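Local coordinates for protein single domain haemoglobin (Campylobacter jejuni, PDB 2WY4) that binds heme as a single-domain bacterial globin, probably binds oxygen at its iron and may act as a nitric oxide dioxygenase, at residues I6-D11 and D112-K117; I15-G20 and A59-A64. All blocks are in the same frame, centred on the assembly; numbering follows the deposited sequence.

Contact 1: residues I6-D11 and D112-K117; sequences IQIIKD and DEATLK
Ile8 reaches from helix 4-34 to the first turn of helix 113-139, where it meets Ala114 and Thr115. The contact is van der Waals packing of an aliphatic side chain, partly on oxygen atoms. The two branches of Ile8 divide the work. CD1, at the end of the longer branch, packs on the methyl of Ala114, 4.0 Å from its CB. The shorter branch, CG2, lies against Thr115, 3.8 Å from Thr115 OG1 and 3.9 Å from Thr115 CG2. Ile8 CG2 lies anti to the backbone N, while CG1 stands beside that N (chi1 -79°), and this split lets one residue cover two neighbours.

The side-chain hydrogen bonds lie within each segment. Gln7 NE2 donates to Asp11 OD1. Asp112 is the N-cap of helix 113-139. Its OD1 accepts from Thr115 N at 2.8 Å, nearly along the C-O axis of the carboxylate. Thr115 OG1 donates to the same Asp112 OD1 from above the carboxylate plane, also at 2.8 Å. This second bond fixes the rotation of the threonine.

The contact lies at the surface, joining the N-terminal helix to the start of the C-terminal one. Deeper in the same interface, Ile9 packs on Ala118, Trp119 and Ala122. Leu116 turns away to helix 94-109.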
loop_
_atom_site.group_PDB
_atom_site.type_symbol
_atom_site.label_atom_id
_atom_site.label_comp_id
_atom_site.label_asym_id
_atom_site.label_seq_id
_atom_site.Cartn_x
_atom_site.Cartn_y
_atom_site.Cartn_z
ATOM N N ILE A 6 -13.709 -9.223 5.256
ATOM C CA ILE A 6 -13.950 -7.783 5.372
ATOM C C ILE A 6 -13.717 -7.343 6.806
ATOM O O ILE A 6 -13.065 -6.340 7.055
ATOM C CB ILE A 6 -15.391 -7.433 4.920
ATOM C CG1 ILE A 6 -15.530 -7.601 3.412
ATOM C CG2 ILE A 6 -15.764 -6.007 5.316
ATOM C CD1 ILE A 6 -16.956 -7.602 2.915
ATOM N N GLN A 7 -14.270 -8.090 7.749
ATOM C CA GLN A 7 -14.138 -7.723 9.143
ATOM C C GLN A 7 -12.689 -7.768 9.608
ATOM O O GLN A 7 -12.265 -6.925 10.391
ATOM C CB GLN A 7 -15.041 -8.557 10.041
ATOM C CG GLN A 7 -14.995 -8.101 11.495
ATOM C CD GLN A 7 -15.645 -6.768 11.657
ATOM O OE1 GLN A 7 -16.829 -6.613 11.350
ATOM N NE2 GLN A 7 -14.888 -5.789 12.125
ATOM N N ILE A 8 -11.914 -8.743 9.146
ATOM C CA ILE A 8 -10.509 -8.806 9.493
ATOM C C ILE A 8 -9.814 -7.533 9.023
ATOM O O ILE A 8 -9.036 -6.940 9.772
ATOM C CB ILE A 8 -9.851 -10.029 8.858
ATOM C CG1 ILE A 8 -10.195 -11.258 9.686
ATOM C CG2 ILE A 8 -8.331 -9.886 8.845
ATOM C CD1 ILE A 8 -9.785 -12.626 9.023
ATOM N N ILE A 9 -10.072 -7.110 7.788
ATOM C CA ILE A 9 -9.455 -5.878 7.315
ATOM C C ILE A 9 -9.875 -4.696 8.182
ATOM O O ILE A 9 -9.027 -3.901 8.577
ATOM C CB ILE A 9 -9.742 -5.660 5.811
ATOM C CG1 ILE A 9 -9.090 -6.760 4.966
ATOM C CG2 ILE A 9 -9.272 -4.261 5.351
ATOM C CD1 ILE A 9 -7.638 -6.960 5.167
ATOM N N LYS A 10 -11.156 -4.572 8.515
ATOM C CA LYS A 10 -11.596 -3.491 9.418
ATOM C C LYS A 10 -10.908 -3.580 10.773
ATOM O O LYS A 10 -10.543 -2.545 11.354
ATOM C CB LYS A 10 -13.115 -3.513 9.613
ATOM C CG LYS A 10 -13.912 -3.309 8.352
ATOM C CD LYS A 10 -13.539 -2.046 7.628
ATOM C CE LYS A 10 -14.550 -1.731 6.532
ATOM N NZ LYS A 10 -14.114 -0.577 5.718
ATOM N N ASP A 11 -10.721 -4.782 11.298
ATOM C CA ASP A 11 -10.097 -4.989 12.592
ATOM C C ASP A 11 -8.672 -4.477 12.578
ATOM O O ASP A 11 -8.108 -4.150 13.605
ATOM C CB ASP A 11 -10.045 -6.488 12.952
ATOM C CG ASP A 11 -11.397 -7.097 13.287
ATOM O OD1 ASP A 11 -12.393 -6.395 13.535
ATOM O OD2 ASP A 11 -11.505 -8.331 13.346
ATOM N N ASP A 112 -2.241 -14.323 12.041
ATOM C CA ASP A 112 -2.642 -15.695 11.733
ATOM C C ASP A 112 -2.827 -15.822 10.232
ATOM O O ASP A 112 -2.759 -14.836 9.501
ATOM C CB ASP A 112 -3.868 -16.102 12.563
ATOM C CG ASP A 112 -5.110 -15.263 12.298
ATOM O OD1 ASP A 112 -5.238 -14.612 11.234
ATOM O OD2 ASP A 112 -6.056 -15.245 13.126
ATOM N N GLU A 113 -3.057 -17.032 9.741
ATOM C CA GLU A 113 -3.134 -17.252 8.329
ATOM C C GLU A 113 -4.343 -16.586 7.746
ATOM O O GLU A 113 -4.270 -16.093 6.639
ATOM C CB GLU A 113 -3.094 -18.764 8.016
ATOM C CG GLU A 113 -1.732 -19.344 8.290
ATOM C CD GLU A 113 -0.620 -18.765 7.423
ATOM O OE1 GLU A 113 -0.861 -18.448 6.229
ATOM O OE2 GLU A 113 0.515 -18.671 7.943
ATOM N N ALA A 114 -5.461 -16.565 8.484
ATOM C CA ALA A 114 -6.648 -15.925 7.969
ATOM C C ALA A 114 -6.380 -14.448 7.713
ATOM O O ALA A 114 -6.847 -13.898 6.732
ATOM C CB ALA A 114 -7.831 -16.098 8.929
ATOM N N THR A 115 -5.631 -13.822 8.614
ATOM C CA THR A 115 -5.329 -12.383 8.457
ATOM C C THR A 115 -4.400 -12.160 7.276
ATOM O O THR A 115 -4.601 -11.269 6.458
ATOM C CB THR A 115 -4.767 -11.808 9.740
ATOM O OG1 THR A 115 -5.764 -11.913 10.760
ATOM C CG2 THR A 115 -4.529 -10.313 9.598
ATOM N N LEU A 116 -3.376 -12.996 7.174
ATOM C CA LEU A 116 -2.484 -12.895 6.033
ATOM C C LEU A 116 -3.242 -13.058 4.707
ATOM O O LEU A 116 -3.038 -12.308 3.756
ATOM C CB LEU A 116 -1.387 -13.955 6.118
ATOM C CG LEU A 116 -0.116 -13.668 6.859
ATOM C CD1 LEU A 116 0.857 -14.819 6.688
ATOM C CD2 LEU A 116 0.512 -12.362 6.357
ATOM N N LYS A 117 -4.092 -14.084 4.636
ATOM C CA LYS A 117 -4.912 -14.330 3.447
ATOM C C LYS A 117 -5.801 -13.124 3.130
ATOM O O LYS A 117 -5.945 -12.679 1.974
ATOM C CB LYS A 117 -5.764 -15.593 3.671
ATOM C CG LYS A 117 -6.427 -16.147 2.432
ATOM C CD LYS A 117 -5.400 -16.461 1.343
ATOM C CE LYS A 117 -5.709 -17.755 0.588
ATOM N NZ LYS A 117 -5.085 -18.894 1.283
#

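Contact 2: residues I15-G20 and A59-A64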
loop_
_atom_site.group_PDB
_atom_site.type_symbol
_atom_site.label_atom_id
_atom_site.label_comp_id
_atom_site.label_asym_id
_atom_site.label_seq_id
_atom_site.Cartn_x
_atom_site.Cartn_y
_atom_site.Cartn_z
ATOM N N ILE A 15 -4.911 -1.125 14.272
ATOM C CA ILE A 15 -3.531 -1.557 14.335
ATOM C C ILE A 15 -2.671 -0.634 13.506
ATOM O O ILE A 15 -1.568 -0.254 13.888
ATOM C CB ILE A 15 -3.413 -3.022 13.819
ATOM C CG1 ILE A 15 -4.207 -3.959 14.740
ATOM C CG2 ILE A 15 -1.955 -3.436 13.687
ATOM C CD1 ILE A 15 -4.216 -5.443 14.257
ATOM N N LEU A 16 -3.197 -0.265 12.351
ATOM C CA LEU A 16 -2.517 0.639 11.462
ATOM C C LEU A 16 -2.553 2.079 11.989
ATOM O O LEU A 16 -1.622 2.845 11.749
ATOM C CB LEU A 16 -3.146 0.594 10.071
ATOM C CG LEU A 16 -3.082 -0.687 9.247
ATOM C CD1 LEU A 16 -4.125 -0.707 8.140
ATOM C CD2 LEU A 16 -1.735 -0.760 8.646
ATOM N N GLN A 17 -3.630 2.449 12.669
ATOM C CA GLN A 17 -3.679 3.782 13.290
ATOM C C GLN A 17 -2.556 3.902 14.318
ATOM O O GLN A 17 -1.961 4.974 14.457
ATOM C CB GLN A 17 -5.030 4.025 13.995
ATOM C CG GLN A 17 -6.168 4.320 13.077
ATOM C CD GLN A 17 -7.485 4.441 13.802
ATOM O OE1 GLN A 17 -8.042 3.457 14.235
ATOM N NE2 GLN A 17 -7.950 5.676 13.973
ATOM N N LYS A 18 -2.267 2.817 15.031
ATOM C CA LYS A 18 -1.320 2.858 16.118
ATOM C C LYS A 18 0.107 2.639 15.686
ATOM O O LYS A 18 1.024 3.258 16.215
ATOM C CB LYS A 18 -1.673 1.815 17.157
ATOM C CG LYS A 18 -0.910 1.962 18.454
ATOM C CD LYS A 18 -1.563 1.155 19.583
ATOM C CE LYS A 18 -1.260 -0.324 19.471
ATOM N NZ LYS A 18 0.196 -0.628 19.706
ATOM N N ASN A 19 0.331 1.753 14.722
ATOM C CA ASN A 19 1.699 1.437 14.341
ATOM C C ASN A 19 1.898 1.366 12.841
ATOM O O ASN A 19 2.826 0.730 12.362
ATOM C CB ASN A 19 2.162 0.137 15.006
ATOM C CG ASN A 19 2.249 0.234 16.508
ATOM O OD1 ASN A 19 1.287 -0.113 17.211
ATOM N ND2 ASN A 19 3.401 0.710 17.017
ATOM N N GLY A 20 1.021 2.019 12.089
ATOM C CA GLY A 20 1.121 1.980 10.649
ATOM C C GLY A 20 2.443 2.463 10.119
ATOM O O GLY A 20 2.951 1.937 9.155
ATOM N N ALA A 59 -2.614 5.934 3.350
ATOM C CA ALA A 59 -3.274 5.400 2.163
ATOM C C ALA A 59 -3.764 3.961 2.390
ATOM O O ALA A 59 -4.818 3.587 1.847
ATOM C CB ALA A 59 -2.332 5.434 1.017
ATOM N N ILE A 60 -2.975 3.150 3.110
ATOM C CA ILE A 60 -3.416 1.804 3.426
ATOM C C ILE A 60 -4.645 1.886 4.317
ATOM O O ILE A 60 -5.593 1.144 4.127
ATOM C CB ILE A 60 -2.253 0.961 4.025
ATOM C CG1 ILE A 60 -1.149 0.793 2.983
ATOM C CG2 ILE A 60 -2.769 -0.418 4.437
ATOM C CD1 ILE A 60 0.135 0.220 3.505
ATOM N N LEU A 61 -4.615 2.771 5.314
ATOM C CA LEU A 61 -5.795 2.970 6.154
ATOM C C LEU A 61 -7.002 3.350 5.316
ATOM O O LEU A 61 -8.114 2.896 5.572
ATOM C CB LEU A 61 -5.540 4.082 7.152
ATOM C CG LEU A 61 -4.753 3.656 8.385
ATOM C CD1 LEU A 61 -4.163 4.853 9.073
ATOM C CD2 LEU A 61 -5.680 2.934 9.347
ATOM N N MET A 62 -6.797 4.258 4.370
ATOM C CA MET A 62 -7.879 4.699 3.510
ATOM C C MET A 62 -8.478 3.516 2.763
ATOM O O MET A 62 -9.685 3.431 2.598
ATOM C CB MET A 62 -7.374 5.746 2.510
ATOM C CG MET A 62 -8.430 6.455 1.742
ATOM S SD MET A 62 -9.440 7.489 2.897
ATOM C CE MET A 62 -10.142 8.591 1.677
ATOM N N ALA A 63 -7.618 2.617 2.290
ATOM C CA ALA A 63 -8.107 1.463 1.541
ATOM C C ALA A 63 -8.836 0.483 2.481
ATOM O O ALA A 63 -9.893 -0.047 2.155
ATOM C CB ALA A 63 -6.940 0.775 0.844
ATOM N N ALA A 64 -8.254 0.227 3.639
ATOM C CA ALA A 64 -8.884 -0.700 4.587
ATOM C C ALA A 64 -10.266 -0.192 5.010
ATOM O O ALA A 64 -11.219 -0.949 5.090
ATOM C CB ALA A 64 -7.973 -0.916 5.801
#
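Leu16 and Leu61 lie alongside each other, pointing opposite ways, between two nearly antiparallel helices. The local axes of 15-20 and 59-64 make an angle of 176° and come within 10.1 Å. The closest touch is between Leu61 CD2 and Leu16 CB, at 3.5 Å. Leu61 therefore presses on the base of the Leu16 side chain. Its CG is also near, 3.8 Å from Leu16 CB. Leu61 CG stands beside its own backbone N (chi1 -81°), and from there the CD2 branch extends to helix 4-34.

Leu16 sends its CD1 branch on to Ile60. The Leu16 side chain runs roughly perpendicular to that of Ile60, with Leu16 CD1 4.0 Å from Ile60 CG2. Leu16 thus touches two consecutive residues of helix 51-65, Leu61 mainly through its CB, and Ile60 through CD1, which also lies near Leu61 CD2.

Gln17 is at the exposed edge. Its aliphatic CG lies 4.0 Å from Leu61 CD2, and its side chain is turned nearly square to that of Leu61. The extended chain carries the amide on past CG, leaving CG to make the contact.

Trp119 of helix 113-139 touches both Leu16 and Ile60. Leu23 also packs on Leu16, and Val13 on Leu61. Ala59 touches the heme and also packs against Phe76 and Tyr130.

The contact is made by aliphatic groups. Even Gln17 contributes a methylene to it. The contact therefore depends on close packing and burial of apolar side chains, next to the heme pocket.

In the fold
Both contacts use helix 4-34, and their centres are 13 Å apart. In sequence, both segments of contact 2 fall between those of contact 1. They also touch directly. Ile9 CG2 packs 3.6 Å from Ala64 CB, and in one of its two conformers Lys10 NZ probably bonds to Ala64 O (3.0 Å). The N-terminal helix thus links the surface contact to the buried one. Contact 1 lies away from the heme site. Contact 2 borders it: the side chain of Ile60 is about 5 Å from the heme, about 8 Å from the bound cyanide and about 10 Å from the side chain of His84, the axial ligand of the iron.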